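Local coordinates for squalene synthase HpnC (Alicyclobacillus acidocaldarius subsp. acidocaldarius, PDB 4HD1), which probably acts in bacterial squalene formation, turning presqualene diphosphate into hydroxysqualene, at residues Gln93-Ile96 with Asn100-Met103; Asn169-Ile174 with Ile183-Ala188. All coordinates share one frame; numbering follows the deposited sequence. Where two conformers were deposited one is given.

Interaction 1 of 2, residues Gln93-Ile96 with Asn100-Met103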
ATOM      1  N   GLN A  93       5.664  16.205  -9.994  1.00 60.18           N
ATOM      2  CA  GLN A  93       5.335  16.782 -11.303  1.00 61.79           C
ATOM      3  C   GLN A  93       6.265  16.312 -12.429  1.00 60.72           C
ATOM      4  O   GLN A  93       5.809  15.974 -13.525  1.00 58.59           O
ATOM      5  CB  GLN A  93       5.411  18.299 -11.194  1.00 62.71           C
ATOM      6  CG  GLN A  93       4.750  19.082 -12.302  1.00 65.58           C
ATOM      7  CD  GLN A  93       4.617  20.545 -11.922  1.00 70.43           C
ATOM      8  OE1 GLN A  93       3.535  21.003 -11.573  1.00 76.58           O
ATOM      9  NE2 GLN A  93       5.727  21.275 -11.954  1.00 63.84           N
ATOM     10  N   PHE A  94       7.566  16.310 -12.155  1.00 58.30           N
ATOM     11  CA  PHE A  94       8.541  15.792 -13.098  1.00 59.13           C
ATOM     12  C   PHE A  94       8.342  14.290 -13.298  1.00 60.14           C
ATOM     13  O   PHE A  94       8.276  13.819 -14.437  1.00 62.03           O
ATOM     14  CB  PHE A  94       9.963  16.086 -12.630  1.00 57.56           C
ATOM     15  CG  PHE A  94      11.017  15.609 -13.584  1.00 58.81           C
ATOM     16  CD1 PHE A  94      11.205  16.253 -14.814  1.00 59.93           C
ATOM     17  CD2 PHE A  94      11.816  14.516 -13.268  1.00 58.31           C
ATOM     18  CE1 PHE A  94      12.177  15.814 -15.709  1.00 60.06           C
ATOM     19  CE2 PHE A  94      12.793  14.077 -14.158  1.00 59.57           C
ATOM     20  CZ  PHE A  94      12.971  14.723 -15.379  1.00 60.36           C
ATOM     21  N   THR A  95       8.234  13.560 -12.188  1.00 57.93           N
ATOM     22  CA  THR A  95       7.964  12.121 -12.207  1.00 59.18           C
ATOM     23  C   THR A  95       6.690  11.766 -12.993  1.00 61.06           C
ATOM     24  O   THR A  95       6.739  10.907 -13.873  1.00 61.36           O
ATOM     25  CB  THR A  95       7.918  11.541 -10.778  1.00 57.98           C
ATOM     26  OG1 THR A  95       9.231  11.602 -10.200  1.00 55.63           O
ATOM     27  CG2 THR A  95       7.440  10.099 -10.790  1.00 57.18           C
ATOM     28  N   ILE A  96       5.571  12.429 -12.688  1.00 61.87           N
ATOM     29  CA  ILE A  96       4.324  12.230 -13.433  1.00 62.72           C
ATOM     30  C   ILE A  96       4.613  12.261 -14.932  1.00 63.71           C
ATOM     31  O   ILE A  96       4.252  11.335 -15.659  1.00 64.05           O
ATOM     32  CB  ILE A  96       3.253  13.325 -13.159  1.00 62.43           C
ATOM     33  CG1 ILE A  96       2.913  13.492 -11.663  1.00 62.03           C
ATOM     34  CG2 ILE A  96       2.008  13.096 -14.014  1.00 59.01           C
ATOM     35  CD1 ILE A  96       2.444  12.250 -10.960  1.00 63.66           C
ATOM     36  N   ASN A 100       4.987   9.101 -17.443  1.00 66.92           N
ATOM     37  CA  ASN A 100       3.608   9.121 -17.937  1.00 72.84           C
ATOM     38  C   ASN A 100       2.616   8.424 -16.993  1.00 72.72           C
ATOM     39  O   ASN A 100       1.874   7.535 -17.404  1.00 77.01           O
ATOM     40  CB  ASN A 100       3.524   8.544 -19.360  1.00 76.25           C
ATOM     41  CG  ASN A 100       2.228   8.913 -20.064  1.00 84.33           C
ATOM     42  OD1 ASN A 100       1.772  10.057 -20.000  1.00 91.78           O
ATOM     43  ND2 ASN A 100       1.626   7.941 -20.736  1.00 84.98           N
ATOM     44  N   LEU A 101       2.612   8.828 -15.726  1.00 65.14           N
ATOM     45  CA  LEU A 101       1.747   8.198 -14.722  1.00 63.32           C
ATOM     46  C   LEU A 101       0.309   8.726 -14.788  1.00 60.61           C
ATOM     47  O   LEU A 101       0.100   9.924 -14.946  1.00 64.30           O
ATOM     48  CB  LEU A 101       2.316   8.390 -13.310  1.00 59.46           C
ATOM     49  CG  LEU A 101       3.742   7.898 -13.026  1.00 56.65           C
ATOM     50  CD1 LEU A 101       4.157   8.268 -11.612  1.00 55.12           C
ATOM     51  CD2 LEU A 101       3.884   6.401 -13.251  1.00 53.24           C
ATOM     52  N   PRO A 102      -0.685   7.826 -14.682  1.00 58.15           N
ATOM     53  CA  PRO A 102      -2.082   8.268 -14.648  1.00 60.16           C
ATOM     54  C   PRO A 102      -2.451   8.869 -13.288  1.00 63.19           C
ATOM     55  O   PRO A 102      -1.772   8.601 -12.293  1.00 63.52           O
ATOM     56  CB  PRO A 102      -2.859   6.967 -14.886  1.00 55.89           C
ATOM     57  CG  PRO A 102      -1.977   5.915 -14.314  1.00 52.51           C
ATOM     58  CD  PRO A 102      -0.575   6.356 -14.631  1.00 54.41           C
HETATM   59  N   MSE A 103      -3.521   9.660 -13.252  1.00 66.12           N
HETATM   60  CA  MSE A 103      -3.941  10.342 -12.029  1.00 68.09           C
HETATM   61  C   MSE A 103      -4.688   9.447 -11.033  1.00 68.92           C
HETATM   62  O   MSE A 103      -4.558   9.621  -9.822  1.00 69.52           O
HETATM   63  CB  MSE A 103      -4.806  11.544 -12.377  1.00 69.55           C
HETATM   64  CG  MSE A 103      -4.662  12.702 -11.421  1.00 73.84           C
HETATM   65 SE   MSE A 103      -6.078  14.000 -11.718  1.00 82.92          SE
HETATM   66  CE  MSE A 103      -5.038  15.635 -11.674  1.00 86.59           C
TER

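Interaction 2 of 2, residues Asn169-Ile174 with Ile183-Ala188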
ATOM      1  N   ASN A 169      -0.653  -8.553   6.159  1.00 67.75           N
ATOM      2  CA  ASN A 169      -0.326  -7.568   7.190  1.00 69.51           C
ATOM      3  C   ASN A 169      -1.457  -7.297   8.176  1.00 68.50           C
ATOM      4  O   ASN A 169      -1.211  -7.200   9.377  1.00 71.86           O
ATOM      5  CB  ASN A 169       0.172  -6.268   6.567  1.00 66.87           C
ATOM      6  CG  ASN A 169       1.605  -6.368   6.118  1.00 72.26           C
ATOM      7  OD1 ASN A 169       2.508  -6.520   6.936  1.00 81.75           O
ATOM      8  ND2 ASN A 169       1.823  -6.305   4.815  1.00 71.62           N
ATOM      9  N   HIS A 170      -2.686  -7.183   7.673  1.00 67.32           N
ATOM     10  CA  HIS A 170      -3.857  -7.065   8.544  1.00 71.05           C
ATOM     11  C   HIS A 170      -3.932  -8.212   9.516  1.00 75.09           C
ATOM     12  O   HIS A 170      -4.159  -8.010  10.712  1.00 79.72           O
ATOM     13  CB  HIS A 170      -5.149  -7.007   7.734  1.00 69.74           C
ATOM     14  CG  HIS A 170      -5.444  -5.652   7.133  1.00 75.29           C
ATOM     15  ND1 HIS A 170      -5.153  -4.494   7.762  1.00 78.78           N
ATOM     16  CD2 HIS A 170      -6.057  -5.301   5.927  1.00 75.78           C
ATOM     17  CE1 HIS A 170      -5.538  -3.456   6.992  1.00 80.83           C
ATOM     18  NE2 HIS A 170      -6.094  -3.954   5.870  1.00 78.85           N
HETATM   19  N   MSE A 171      -3.720  -9.426   9.015  1.00 75.05           N
HETATM   20  CA  MSE A 171      -3.876 -10.629   9.831  1.00 78.60           C
HETATM   21  C   MSE A 171      -2.830 -10.749  10.938  1.00 79.09           C
HETATM   22  O   MSE A 171      -3.157 -11.131  12.058  1.00 82.69           O
HETATM   23  CB  MSE A 171      -3.922 -11.888   8.963  1.00 74.97           C
HETATM   24  CG  MSE A 171      -5.107 -11.949   7.997  1.00 79.48           C
HETATM   25 SE   MSE A 171      -6.864 -11.665   8.823  1.00 87.75          SE
HETATM   26  CE  MSE A 171      -7.151  -9.766   8.451  1.00 79.48           C
ATOM     27  N   GLN A 172      -1.582 -10.404  10.639  1.00 77.15           N
ATOM     28  CA  GLN A 172      -0.552 -10.401  11.675  1.00 79.32           C
ATOM     29  C   GLN A 172      -0.679  -9.204  12.633  1.00 80.92           C
ATOM     30  O   GLN A 172       0.021  -9.149  13.643  1.00 78.74           O
ATOM     31  CB  GLN A 172       0.853 -10.466  11.067  1.00 79.34           C
ATOM     32  CG  GLN A 172       1.353  -9.154  10.486  1.00 82.10           C
ATOM     33  CD  GLN A 172       2.868  -9.092  10.364  1.00 88.98           C
ATOM     34  OE1 GLN A 172       3.585 -10.012  10.761  1.00 93.23           O
ATOM     35  NE2 GLN A 172       3.363  -7.990   9.815  1.00 93.10           N
ATOM     36  N   ASP A 173      -1.574  -8.266  12.321  1.00 79.77           N
ATOM     37  CA  ASP A 173      -1.713  -7.031  13.104  1.00 84.79           C
ATOM     38  C   ASP A 173      -3.082  -6.841  13.766  1.00 86.03           C
ATOM     39  O   ASP A 173      -3.478  -5.711  14.038  1.00 89.81           O
ATOM     40  CB  ASP A 173      -1.398  -5.801  12.239  1.00 85.00           C
ATOM     41  CG  ASP A 173       0.082  -5.670  11.896  1.00 87.71           C
ATOM     42  OD1 ASP A 173       0.930  -6.325  12.542  1.00 94.17           O
ATOM     43  OD2 ASP A 173       0.397  -4.892  10.973  1.00 85.31           O
ATOM     44  N   ILE A 174      -3.794  -7.933  14.029  1.00 88.77           N
ATOM     45  CA  ILE A 174      -5.105  -7.861  14.685  1.00 90.21           C
ATOM     46  C   ILE A 174      -5.016  -7.103  16.018  1.00 91.31           C
ATOM     47  O   ILE A 174      -5.848  -6.237  16.301  1.00 87.87           O
ATOM     48  CB  ILE A 174      -5.725  -9.267  14.916  1.00 89.94           C
ATOM     49  CG1 ILE A 174      -5.751 -10.104  13.628  1.00 88.24           C
ATOM     50  CG2 ILE A 174      -7.123  -9.159  15.504  1.00 88.97           C
ATOM     51  CD1 ILE A 174      -6.613  -9.551  12.512  1.00 86.57           C
ATOM     52  N   ILE A 183     -11.136  -3.161  13.411  1.00 75.75           N
ATOM     53  CA  ILE A 183     -11.062  -4.578  13.092  1.00 82.83           C
ATOM     54  C   ILE A 183     -11.289  -4.765  11.594  1.00 83.17           C
ATOM     55  O   ILE A 183     -12.307  -4.323  11.048  1.00 79.99           O
ATOM     56  CB  ILE A 183     -12.073  -5.419  13.900  1.00 89.55           C
ATOM     57  CG1 ILE A 183     -11.914  -5.149  15.407  1.00 87.36           C
ATOM     58  CG2 ILE A 183     -11.906  -6.904  13.573  1.00 78.95           C
ATOM     59  CD1 ILE A 183     -13.043  -5.677  16.270  1.00 92.48           C
ATOM     60  N   TYR A 184     -10.326  -5.416  10.944  1.00 82.85           N
ATOM     61  CA  TYR A 184     -10.358  -5.648   9.502  1.00 78.37           C
ATOM     62  C   TYR A 184     -10.882  -7.034   9.134  1.00 77.19           C
ATOM     63  O   TYR A 184     -11.262  -7.266   7.980  1.00 77.59           O
ATOM     64  CB  TYR A 184      -8.971  -5.409   8.889  1.00 74.25           C
ATOM     65  CG  TYR A 184      -8.560  -3.957   8.922  1.00 69.29           C
ATOM     66  CD1 TYR A 184      -9.048  -3.055   7.973  1.00 69.78           C
ATOM     67  CD2 TYR A 184      -7.706  -3.473   9.911  1.00 72.28           C
ATOM     68  CE1 TYR A 184      -8.693  -1.712   8.003  1.00 69.26           C
ATOM     69  CE2 TYR A 184      -7.339  -2.131   9.947  1.00 71.45           C
ATOM     70  CZ  TYR A 184      -7.832  -1.255   8.988  1.00 69.18           C
ATOM     71  OH  TYR A 184      -7.476   0.077   9.015  1.00 67.54           O
ATOM     72  N   VAL A 185     -10.902  -7.948  10.104  1.00 73.19           N
ATOM     73  CA  VAL A 185     -11.457  -9.284   9.876  1.00 76.28           C
ATOM     74  C   VAL A 185     -12.931  -9.127   9.517  1.00 75.09           C
ATOM     75  O   VAL A 185     -13.672  -8.516  10.274  1.00 79.20           O
ATOM     76  CB  VAL A 185     -11.307 -10.202  11.107  1.00 75.90           C
ATOM     77  CG1 VAL A 185     -11.726 -11.616  10.758  1.00 77.16           C
ATOM     78  CG2 VAL A 185      -9.873 -10.207  11.605  1.00 78.09           C
ATOM     79  N   PRO A 186     -13.353  -9.637   8.345  1.00 75.75           N
ATOM     80  CA  PRO A 186     -14.751  -9.463   7.930  1.00 81.36           C
ATOM     81  C   PRO A 186     -15.743 -10.123   8.894  1.00 90.95           C
ATOM     82  O   PRO A 186     -15.487 -11.230   9.390  1.00 87.38           O
ATOM     83  CB  PRO A 186     -14.795 -10.133   6.554  1.00 79.16           C
ATOM     84  CG  PRO A 186     -13.388 -10.068   6.062  1.00 75.26           C
ATOM     85  CD  PRO A 186     -12.546 -10.270   7.286  1.00 73.74           C
ATOM     86  N   ARG A 187     -16.863  -9.439   9.131  0.50111.24           N
ATOM     87  CA  ARG A 187     -17.896  -9.880  10.070  0.50 89.22           C
ATOM     88  C   ARG A 187     -18.535 -11.210   9.654  0.50 76.49           C
ATOM     89  O   ARG A 187     -18.766 -12.079  10.496  0.50 86.30           O
ATOM     90  CB  ARG A 187     -18.971  -8.790  10.236  0.50 50.99           C
ATOM     91  CG  ARG A 187     -19.587  -8.714  11.633  0.50 49.03           C
ATOM     92  CD  ARG A 187     -20.810  -7.797  11.694  0.50 49.32           C
ATOM     93  NE  ARG A 187     -20.537  -6.517  12.345  0.50 48.74           N
ATOM     94  CZ  ARG A 187     -19.928  -5.490  11.756  0.50 47.76           C
ATOM     95  NH1 ARG A 187     -19.521  -5.591  10.498  0.50 47.21           N
ATOM     96  NH2 ARG A 187     -19.723  -4.366  12.428  0.50 47.44           N
ATOM     97  N   ALA A 188     -18.802 -11.363   8.356  1.00 89.37           N
ATOM     98  CA  ALA A 188     -19.423 -12.573   7.807  1.00 99.82           C
ATOM     99  C   ALA A 188     -18.509 -13.795   7.854  1.00 99.59           C
ATOM    100  O   ALA A 188     -18.978 -14.912   8.060  1.00101.47           O
ATOM    101  CB  ALA A 188     -19.915 -12.323   6.388  1.00101.78           C
TER

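Interaction 1 of 2, residues Gln93-Ile96 with Asn100-Met103
Leu101 turns back onto Ile96 and Thr95 just where helix 87-99 ends, and the result is a textbook Schellman motif. The chain leaves helical geometry at Asn100, whose backbone has a positive phi of 48°, the conformation that lets the next peptide swing back over the last turn. Two backbone bonds run back into that turn, and the long one, six residues to one, lies across this contact. In it Leu101 N donates to Ile96 O over 3.0 Å. The N-H...O angle is 157°, and the donor N lies in the carbonyl plane, on a lone pair of Ile96 O. Asn100 N is equally near Ile96 O but is badly angled, so it makes no bond there. The ordinary helical partner of Ile96 O has been replaced by the residue one place further on. Asn100 CB points away from the helix.

The second component is apolar. Residues at the two ends of the long bond commonly bring hydrophobic side chains together, and Ile96 and Leu101 follow that pattern, their CD1 atoms standing 4.4 Å apart. Leu101 CB points toward the helix. Its chi2 of 176° extends CD1 away from its own backbone and over the last turn. Phe106 of helix 104-118 touches both Ile96 and Leu101, and Phe80 of helix 65-81 also packs on Ile96, so the pair belongs to a larger apolar cluster.

Thr95 meets Leu101 with its methyl branch, while its hydroxyl serves a different neighbourhood. OG1 is hydrogen-bonded to His43 ND1 and Ser46 OG, which ties it to helix 41-56. CG2 lies opposite the backbone N of Thr95, and the two side chains cross at a slant with Thr95 CG2 3.8 Å from Leu101 CD1.

Interaction 2 of 2, residues Asn169-Ile174 with Ile183-Ala188
Tyr184 lies against His170 near the end of helix 152-172, ring over ring. The two planes are inclined by 16° and the centroids are 3.9 Å apart, a face-to-face stack with the rings displaced from each other. His170 CE1 stands over the middle of the tyrosine ring, while Tyr184 CG lies toward the rim of the imidazole. The shortest approach in the stack is 3.5 Å, from His170 ND1 to Tyr184 CD2. Tyr184 CB sits over the imidazole face, giving a CH-pi contact 4.0 Å from the His170 ring centroid and 13° off its normal. At the far end of the tyrosine, OH is hydrogen-bonded to Asp116 OD1, which fixes the ring from the side of helix 104-118.

Asp177, in the intervening helix 174-179, touches both stacked side chains. Together with Asp173 it has the DxxxD spacing of the second aspartate-rich motif of squalene and phytoene synthases, which in related enzymes binds substrate diphosphate through magnesium. The stack therefore bridges the two ends of a chain segment that probably belongs to the active site.

Val185, next in sequence, changes the chemistry to apolar. Its CG2 branch, set beside its own backbone N, meets Ile174 at the start of helix 174-179 and selenomethionine Met171 at the end of helix 152-172, and so sits where the two helices join. Ile174 CD1 comes within 3.4 Å of Val185 CG2, a tight fit, with the two side chains crossing at about a right angle. The bends at chi2 and chi3 of Met171 carry its terminal methyl across, so that Met171 CE lies 4.2 Å from Val185 CG2. Cys212 of helix 207-227 also packs against Val185.

How the interactions relate
Following the chain from its N terminus, interaction 1 closes first, a very short loop that turns helix 87-99 into helix 104-118. Interaction 2 opens only later: it ties the end of helix 152-172 to the lead-in of helix 187-191 across the short helix 174-179, closing a wider loop. The two are in series, neither nested nor crossed. The centres of interaction 1 and interaction 2 are about 33 Å apart, and the nearest atoms of interaction 1 and interaction 2 about 21 Å, on opposite sides of the chain's centre. Helix 104-118 connects them indirectly in this all-helical fold, since Phe106 packs at interaction 1 and Asp116, ten residues on, bonds at interaction 2.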